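Mll7089 protein (Mesorhizobium loti, PDB 2OZ8) is of unknown function but, as a mandelate racemase/muconate lactonizing enzyme relative in the enolase superfamily, probably binds magnesium and may act as a hydro-lyase. Local coordinates at residues R132-A137 with V313-Y318. Residues are numbered along the deposited sequence; the frame is centred on the assembly and turned at random.
Sequences RVKAYA and VEWLEY
Segments 132-137 and 313-318 run parallel, with A135 beside L316 and A137 beside Y318, joined by three backbone hydrogen bonds, L316 N to K134 O (3.0 Å), Y136 N to L316 O (3.1 Å) and Y318 N to Y136 O (3.1 Å), while the two strand segments twist by 43° against each other. At the N-terminal end the strands splay apart; a water accepts a weak hydrogen bond from K134 N and donates one to E314 O at 2.9 Å.

K134, W315, Y136 and E317 share the face turned into the barrel. The aliphatic stem of K134 lies over one face of the W315 indole, its CB 3.9 Å from the centroid of the six-membered ring in a CH-pi contact. Beyond the indole the lysine bends at its third torsion and NZ meets E314 OE1 in a 2.7 Å salt bridge, nearly along the carboxylate's C-O axis. The Y136 ring, its CG held between backbone N and carbonyl carbon (chi1 63°), swings across the neighbouring strand and receives E317 CA over one face. Its OH reaches E317 CB at 3.3 Å and makes a weak hydrogen bond with K165. Both oxygens of the buried E317 carboxylate are held, OE1 by N297 N, OE2 by S138 OG and a salt bridge to K165, which probably fixes its rotation. V133 points toward the partner strand and rests CG1 on L316 CB at 4.0 Å; on the face opposite K134 and Y136, A135 CB lies near L316 CD2.

The pairing closes the eight-stranded barrel by joining its first strand to its last. Strand 163-167 flanks 132-138 and strand 293-295 flanks 313-318, W315 meets W222 edge-to-face within the barrel, and A338 of strand 337-339 binds the V133 backbone.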
ATOM      1  N   ARG A 132      11.573  11.973  39.603  1.00 38.22           N
ATOM      2  CA  ARG A 132      11.043  13.236  39.164  1.00 37.92           C
ATOM      3  C   ARG A 132      10.913  13.393  37.669  1.00 37.99           C
ATOM      4  O   ARG A 132      11.593  12.716  36.887  1.00 39.33           O
ATOM      5  CB  ARG A 132      11.840  14.393  39.744  1.00 38.22           C
ATOM      6  CG  ARG A 132      13.063  14.698  39.002  1.00 38.99           C
ATOM      7  CD  ARG A 132      13.835  15.762  39.654  1.00 40.47           C
ATOM      8  NE  ARG A 132      15.030  16.002  38.872  1.00 45.90           N
ATOM      9  CZ  ARG A 132      15.851  17.025  39.088  1.00 47.82           C
ATOM     10  NH1 ARG A 132      15.582  17.872  40.091  1.00 48.64           N
ATOM     11  NH2 ARG A 132      16.920  17.185  38.315  1.00 40.58           N
ATOM     12  N   VAL A 133      10.028  14.311  37.292  1.00 37.31           N
ATOM     13  CA  VAL A 133       9.751  14.657  35.915  1.00 35.51           C
ATOM     14  C   VAL A 133       9.524  16.158  35.778  1.00 35.81           C
ATOM     15  O   VAL A 133       8.991  16.786  36.665  1.00 37.24           O
ATOM     16  CB  VAL A 133       8.524  13.862  35.424  1.00 35.38           C
ATOM     17  CG1 VAL A 133       7.258  14.275  36.120  1.00 29.69           C
ATOM     18  CG2 VAL A 133       8.433  13.941  33.916  1.00 35.21           C
ATOM     19  N   LYS A 134       9.941  16.739  34.677  1.00 36.09           N
ATOM     20  CA  LYS A 134       9.588  18.132  34.354  1.00 36.32           C
ATOM     21  C   LYS A 134       8.103  18.362  34.249  1.00 36.40           C
ATOM     22  O   LYS A 134       7.345  17.553  33.658  1.00 36.28           O
ATOM     23  CB  LYS A 134      10.194  18.509  33.016  1.00 35.96           C
ATOM     24  CG  LYS A 134      11.705  18.387  33.018  1.00 38.60           C
ATOM     25  CD  LYS A 134      12.300  18.984  31.758  1.00 39.03           C
ATOM     26  CE  LYS A 134      12.876  17.914  30.931  1.00 42.83           C
ATOM     27  NZ  LYS A 134      13.678  18.556  29.860  1.00 49.40           N
ATOM     28  N   ALA A 135       7.679  19.502  34.765  1.00 36.31           N
ATOM     29  CA  ALA A 135       6.279  19.845  34.734  1.00 36.47           C
ATOM     30  C   ALA A 135       6.149  21.117  33.900  1.00 36.59           C
ATOM     31  O   ALA A 135       7.007  21.972  33.958  1.00 36.77           O
ATOM     32  CB  ALA A 135       5.757  20.049  36.185  1.00 36.79           C
ATOM     33  N   TYR A 136       5.103  21.231  33.092  1.00 35.80           N
ATOM     34  CA  TYR A 136       4.908  22.454  32.353  1.00 35.64           C
ATOM     35  C   TYR A 136       3.635  23.097  32.836  1.00 35.61           C
ATOM     36  O   TYR A 136       2.769  22.422  33.369  1.00 36.17           O
ATOM     37  CB  TYR A 136       4.898  22.237  30.837  1.00 35.04           C
ATOM     38  CG  TYR A 136       3.800  21.363  30.294  1.00 31.82           C
ATOM     39  CD1 TYR A 136       2.614  21.919  29.888  1.00 32.98           C
ATOM     40  CD2 TYR A 136       3.977  20.011  30.118  1.00 28.95           C
ATOM     41  CE1 TYR A 136       1.617  21.152  29.328  1.00 33.14           C
ATOM     42  CE2 TYR A 136       2.977  19.198  29.546  1.00 27.92           C
ATOM     43  CZ  TYR A 136       1.800  19.794  29.160  1.00 31.38           C
ATOM     44  OH  TYR A 136       0.749  19.101  28.628  1.00 34.41           O
ATOM     45  N   ALA A 137       3.558  24.410  32.694  1.00 35.10           N
ATOM     46  CA  ALA A 137       2.451  25.148  33.238  1.00 35.32           C
ATOM     47  C   ALA A 137       1.414  25.277  32.132  1.00 34.44           C
ATOM     48  O   ALA A 137       1.743  25.718  31.066  1.00 33.97           O
ATOM     49  CB  ALA A 137       2.918  26.526  33.701  1.00 34.36           C
ATOM     50  N   VAL A 313       8.971   9.300  28.681  1.00 37.59           N
ATOM     51  CA  VAL A 313       8.201  10.465  29.148  1.00 37.13           C
ATOM     52  C   VAL A 313       9.151  11.479  29.727  1.00 37.46           C
ATOM     53  O   VAL A 313       9.942  11.149  30.623  1.00 36.46           O
ATOM     54  CB  VAL A 313       7.139  10.112  30.243  1.00 37.12           C
ATOM     55  CG1 VAL A 313       6.457  11.360  30.704  1.00 36.32           C
ATOM     56  CG2 VAL A 313       6.145   9.075  29.762  1.00 34.00           C
ATOM     57  N   GLU A 314       9.072  12.711  29.215  1.00 37.80           N
ATOM     58  CA  GLU A 314       9.840  13.812  29.802  1.00 38.77           C
ATOM     59  C   GLU A 314       8.985  14.933  30.416  1.00 36.72           C
ATOM     60  O   GLU A 314       9.488  15.728  31.205  1.00 36.81           O
ATOM     61  CB  GLU A 314      10.954  14.287  28.813  1.00 38.62           C
ATOM     62  CG  GLU A 314      10.765  15.591  28.069  1.00 42.58           C
ATOM     63  CD  GLU A 314      12.055  16.115  27.355  1.00 45.03           C
ATOM     64  OE1 GLU A 314      12.847  16.882  27.980  1.00 49.90           O
ATOM     65  OE2 GLU A 314      12.254  15.790  26.159  1.00 50.48           O
ATOM     66  N   TRP A 315       7.682  14.966  30.095  1.00 35.38           N
ATOM     67  CA  TRP A 315       6.781  16.071  30.515  1.00 34.41           C
ATOM     68  C   TRP A 315       5.457  15.648  31.137  1.00 33.84           C
ATOM     69  O   TRP A 315       4.795  14.723  30.691  1.00 34.59           O
ATOM     70  CB  TRP A 315       6.485  17.041  29.381  1.00 33.49           C
ATOM     71  CG  TRP A 315       7.657  17.780  28.848  1.00 33.98           C
ATOM     72  CD1 TRP A 315       8.352  17.506  27.704  1.00 31.06           C
ATOM     73  CD2 TRP A 315       8.249  18.991  29.415  1.00 33.45           C
ATOM     74  NE1 TRP A 315       9.375  18.452  27.541  1.00 31.89           N
ATOM     75  CE2 TRP A 315       9.331  19.367  28.571  1.00 32.64           C
ATOM     76  CE3 TRP A 315       7.970  19.773  30.556  1.00 30.54           C
ATOM     77  CZ2 TRP A 315      10.133  20.526  28.822  1.00 33.11           C
ATOM     78  CZ3 TRP A 315       8.795  20.891  30.840  1.00 31.76           C
ATOM     79  CH2 TRP A 315       9.856  21.264  29.956  1.00 32.44           C
ATOM     80  N   LEU A 316       5.073  16.357  32.172  1.00 34.30           N
ATOM     81  CA  LEU A 316       3.795  16.162  32.845  1.00 35.55           C
ATOM     82  C   LEU A 316       3.040  17.507  32.921  1.00 35.18           C
ATOM     83  O   LEU A 316       3.627  18.529  33.259  1.00 35.14           O
ATOM     84  CB  LEU A 316       4.018  15.575  34.269  1.00 36.18           C
ATOM     85  CG  LEU A 316       2.773  15.590  35.162  1.00 36.57           C
ATOM     86  CD1 LEU A 316       2.826  14.511  36.170  1.00 36.57           C
ATOM     87  CD2 LEU A 316       2.669  17.006  35.858  1.00 40.24           C
ATOM     88  N   GLU A 317       1.760  17.491  32.590  1.00 35.03           N
ATOM     89  CA  GLU A 317       0.949  18.693  32.595  1.00 35.03           C
ATOM     90  C   GLU A 317       0.486  19.096  33.998  1.00 35.95           C
ATOM     91  O   GLU A 317      -0.061  18.261  34.746  1.00 36.34           O
ATOM     92  CB  GLU A 317      -0.275  18.497  31.682  1.00 34.64           C
ATOM     93  CG  GLU A 317      -1.094  19.772  31.474  1.00 34.76           C
ATOM     94  CD  GLU A 317      -2.208  19.612  30.526  1.00 38.28           C
ATOM     95  OE1 GLU A 317      -2.529  18.454  30.217  1.00 44.49           O
ATOM     96  OE2 GLU A 317      -2.786  20.621  30.089  1.00 37.18           O
ATOM     97  N   TYR A 318       0.647  20.375  34.338  1.00 36.15           N
ATOM     98  CA  TYR A 318       0.043  20.917  35.580  1.00 36.34           C
ATOM     99  C   TYR A 318      -0.760  22.209  35.308  1.00 35.95           C
ATOM    100  O   TYR A 318      -0.257  23.117  34.658  1.00 36.35           O
ATOM    101  CB  TYR A 318       1.089  21.134  36.693  1.00 37.00           C
ATOM    102  CG  TYR A 318       0.432  21.632  37.959  1.00 38.14           C
ATOM    103  CD1 TYR A 318      -0.334  20.777  38.759  1.00 37.80           C
ATOM    104  CD2 TYR A 318       0.500  22.983  38.305  1.00 40.30           C
ATOM    105  CE1 TYR A 318      -1.013  21.254  39.877  1.00 37.98           C
ATOM    106  CE2 TYR A 318      -0.178  23.489  39.428  1.00 39.86           C
ATOM    107  CZ  TYR A 318      -0.906  22.616  40.203  1.00 39.62           C
ATOM    108  OH  TYR A 318      -1.542  23.123  41.274  1.00 38.80           O
TER
HETATM  109  O   HOH W   1      11.634  14.607  32.807  1.00 34.77           O